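Local coordinates for protein arylesterase (Agrobacterium tumefaciens, PDB 3DCI) that probably hydrolyses ester bonds, as an arylesterase-like member of the SGNH (GDSL-type) hydrolases, and binds a zinc ion, at residues G69-Y77 with A84-L92. Numbering follows the deposited sequence.
Sequences GLGGRTTCY and ACRNGARAL. With ACY (acetic acid), chain M.
Arg73 sets CG anti to its own N (chi1 179°), Arg86 sets CG anti to its carbonyl carbon (chi1 -72°), and the two chains diverge. A bend at chi3 (-79°) brings the Arg73 guanidinium alongside the first turn of helix 88-99, NH2 lying 3.3 Å from Ala91 CB. Leu70 CB covers one face of that group; a water in the plane at its edge accepts a hydrogen bond from NE and donates one to Cys85 O, while NH1 is held by Gly30 O. Arg86, straight from CG to NE, runs along the turn, its CD 3.4 Å from Gly72 O and Gly72 CA over one face of its guanidinium. Leu70 crosses this chain at about a right angle, CD2 against CG at 3.9 Å. The two backbones are joined by a nearly straight bond from Thr74 N to Arg86 O (3.0 Å). Gly88 brings its bare CA within 3.2 Å of Thr75 O, and Asn87 is the N-cap, its OD1 accepting weak bonds from Ala89 N and Arg90 N while ND2 is held by Asp78 OD1. Within the type II turn from Leu70 to Arg73, Gly72 N donates to O of a bound acetic acid, probably from the crystallisation liquor (2.9 Å), also hydrogen-bonded to Ser32 N, Asn112 ND2 and His209 NE2, consistent with the oxyanion hole of SGNH hydrolases.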
loop_
_atom_site.group_PDB
_atom_site.type_symbol
_atom_site.label_atom_id
_atom_site.label_comp_id
_atom_site.label_asym_id
_atom_site.label_seq_id
_atom_site.Cartn_x
_atom_site.Cartn_y
_atom_site.Cartn_z
ATOM N N GLY A 69 9.345 20.866 0.245
ATOM C CA GLY A 69 10.559 20.206 -0.193
ATOM C C GLY A 69 10.920 19.044 0.715
ATOM O O GLY A 69 11.258 19.258 1.886
ATOM N N LEU A 70 10.890 17.826 0.167
ATOM C CA LEU A 70 11.143 16.617 0.951
ATOM C C LEU A 70 12.375 15.863 0.426
ATOM O O LEU A 70 12.386 15.405 -0.726
ATOM C CB LEU A 70 9.926 15.693 0.902
ATOM C CG LEU A 70 10.098 14.368 1.674
ATOM C CD1 LEU A 70 8.932 14.142 2.619
ATOM C CD2 LEU A 70 10.312 13.175 0.707
ATOM N N GLY A 71 13.366 15.675 1.295
ATOM C CA GLY A 71 14.579 14.927 0.942
ATOM C C GLY A 71 14.285 13.520 0.438
ATOM O O GLY A 71 13.586 12.740 1.101
ATOM N N GLY A 72 14.758 13.223 -0.765
ATOM C CA GLY A 72 14.577 11.895 -1.389
ATOM C C GLY A 72 13.357 11.783 -2.292
ATOM O O GLY A 72 13.122 10.740 -2.899
ATOM N N ARG A 73 12.574 12.849 -2.387
ATOM C CA ARG A 73 11.317 12.787 -3.167
ATOM C C ARG A 73 11.572 12.552 -4.666
ATOM O O ARG A 73 12.483 13.147 -5.246
ATOM C CB ARG A 73 10.503 14.056 -3.002
ATOM C CG ARG A 73 9.208 14.057 -3.801
ATOM C CD ARG A 73 8.379 15.229 -3.380
ATOM N NE ARG A 73 7.692 14.968 -2.110
ATOM C CZ ARG A 73 7.198 15.919 -1.326
ATOM N NH1 ARG A 73 7.409 17.208 -1.574
ATOM N NH2 ARG A 73 6.552 15.588 -0.243
ATOM N N THR A 74 10.742 11.672 -5.250
ATOM C CA THR A 74 10.751 11.317 -6.664
ATOM C C THR A 74 9.476 11.903 -7.282
ATOM O O THR A 74 8.609 12.362 -6.567
ATOM C CB THR A 74 10.694 9.790 -6.833
ATOM O OG1 THR A 74 9.425 9.288 -6.379
ATOM C CG2 THR A 74 11.785 9.115 -6.043
ATOM N N THR A 75 9.364 11.890 -8.603
ATOM C CA THR A 75 8.150 12.331 -9.244
ATOM C C THR A 75 6.979 11.413 -8.851
ATOM O O THR A 75 5.959 11.897 -8.370
ATOM C CB THR A 75 8.303 12.383 -10.788
ATOM O OG1 THR A 75 8.738 11.094 -11.268
ATOM C CG2 THR A 75 9.267 13.513 -11.191
ATOM N N CYS A 76 7.123 10.100 -9.052
ATOM C CA CYS A 76 5.986 9.190 -8.834
ATOM C C CYS A 76 6.409 7.774 -8.480
ATOM O O CYS A 76 5.678 6.817 -8.756
ATOM C CB CYS A 76 5.073 9.175 -10.072
ATOM S SG CYS A 76 5.821 8.414 -11.521
ATOM N N TYR A 77 7.564 7.644 -7.833
ATOM C CA TYR A 77 8.142 6.338 -7.557
ATOM C C TYR A 77 8.243 6.152 -6.047
ATOM O O TYR A 77 8.688 7.043 -5.331
ATOM C CB TYR A 77 9.496 6.166 -8.292
ATOM C CG TYR A 77 9.309 6.408 -9.768
ATOM C CD1 TYR A 77 8.600 5.490 -10.558
ATOM C CD2 TYR A 77 9.726 7.604 -10.357
ATOM C CE1 TYR A 77 8.352 5.729 -11.917
ATOM C CE2 TYR A 77 9.498 7.852 -11.717
ATOM C CZ TYR A 77 8.812 6.925 -12.498
ATOM O OH TYR A 77 8.581 7.193 -13.844
ATOM N N ALA A 84 10.147 9.311 5.714
ATOM C CA ALA A 84 8.823 9.683 5.232
ATOM C C ALA A 84 8.651 9.259 3.776
ATOM O O ALA A 84 9.624 9.111 3.054
ATOM C CB ALA A 84 8.607 11.194 5.351
ATOM N N CYS A 85 7.396 9.086 3.378
ATOM C CA CYS A 85 7.014 8.715 2.012
ATOM C C CYS A 85 7.667 9.622 0.940
ATOM O O CYS A 85 7.614 10.833 1.039
ATOM C CB CYS A 85 5.477 8.795 1.891
ATOM S SG CYS A 85 4.839 8.467 0.227
ATOM N N ARG A 86 8.272 9.019 -0.081
ATOM C CA ARG A 86 8.999 9.788 -1.120
ATOM C C ARG A 86 8.278 9.858 -2.465
ATOM O O ARG A 86 8.787 10.466 -3.399
ATOM C CB ARG A 86 10.394 9.216 -1.308
ATOM C CG ARG A 86 11.331 9.516 -0.145
ATOM C CD ARG A 86 12.602 8.686 -0.184
ATOM N NE ARG A 86 13.537 9.139 0.855
ATOM C CZ ARG A 86 14.811 8.773 0.932
ATOM N NH1 ARG A 86 15.312 7.917 0.069
ATOM N NH2 ARG A 86 15.581 9.265 1.895
ATOM N N ASN A 87 7.084 9.265 -2.558
ATOM C CA ASN A 87 6.357 9.250 -3.799
ATOM C C ASN A 87 5.779 10.639 -3.989
ATOM O O ASN A 87 4.934 11.081 -3.210
ATOM C CB ASN A 87 5.254 8.160 -3.785
ATOM C CG ASN A 87 4.541 8.046 -5.109
ATOM O OD1 ASN A 87 4.126 9.060 -5.677
ATOM N ND2 ASN A 87 4.461 6.817 -5.657
ATOM N N GLY A 88 6.276 11.351 -4.987
ATOM C CA GLY A 88 5.834 12.708 -5.239
ATOM C C GLY A 88 4.366 12.848 -5.594
ATOM O O GLY A 88 3.748 13.814 -5.234
ATOM N N ALA A 89 3.803 11.886 -6.297
ATOM C CA ALA A 89 2.418 12.003 -6.731
ATOM C C ALA A 89 1.424 11.934 -5.552
ATOM O O ALA A 89 0.435 12.675 -5.516
ATOM C CB ALA A 89 2.126 10.940 -7.780
ATOM N N ARG A 90 1.687 11.038 -4.591
ATOM C CA ARG A 90 0.813 10.894 -3.423
ATOM C C ARG A 90 0.883 12.149 -2.565
ATOM O O ARG A 90 -0.134 12.653 -2.102
ATOM C CB ARG A 90 1.224 9.679 -2.570
ATOM C CG ARG A 90 0.259 8.494 -2.606
ATOM C CD ARG A 90 0.236 7.758 -3.919
ATOM N NE ARG A 90 -0.554 8.455 -4.940
ATOM C CZ ARG A 90 -0.418 8.285 -6.265
ATOM N NH1 ARG A 90 0.480 7.428 -6.767
ATOM N NH2 ARG A 90 -1.177 9.005 -7.090
ATOM N N ALA A 91 2.096 12.638 -2.357
ATOM C CA ALA A 91 2.311 13.847 -1.571
ATOM C C ALA A 91 1.800 15.089 -2.278
ATOM O O ALA A 91 1.408 16.051 -1.604
ATOM C CB ALA A 91 3.800 14.030 -1.242
ATOM N N LEU A 92 1.858 15.109 -3.617
ATOM C CA LEU A 92 1.354 16.244 -4.375
ATOM C C LEU A 92 -0.133 16.377 -4.178
ATOM O O LEU A 92 -0.629 17.477 -3.945
ATOM C CB LEU A 92 1.675 16.150 -5.866
ATOM C CG LEU A 92 1.142 17.295 -6.741
ATOM C CD1 LEU A 92 1.621 18.646 -6.212
ATOM C CD2 LEU A 92 1.531 17.079 -8.191
HETATM C C ACY M . 17.505 14.975 -2.824
HETATM O O ACY M . 16.330 14.977 -2.457
HETATM O OXT ACY M . 18.410 14.506 -2.105
HETATM C CH3 ACY M . 17.892 15.536 -4.180
HETATM O O HOH W 1 6.800 12.533 -0.798
#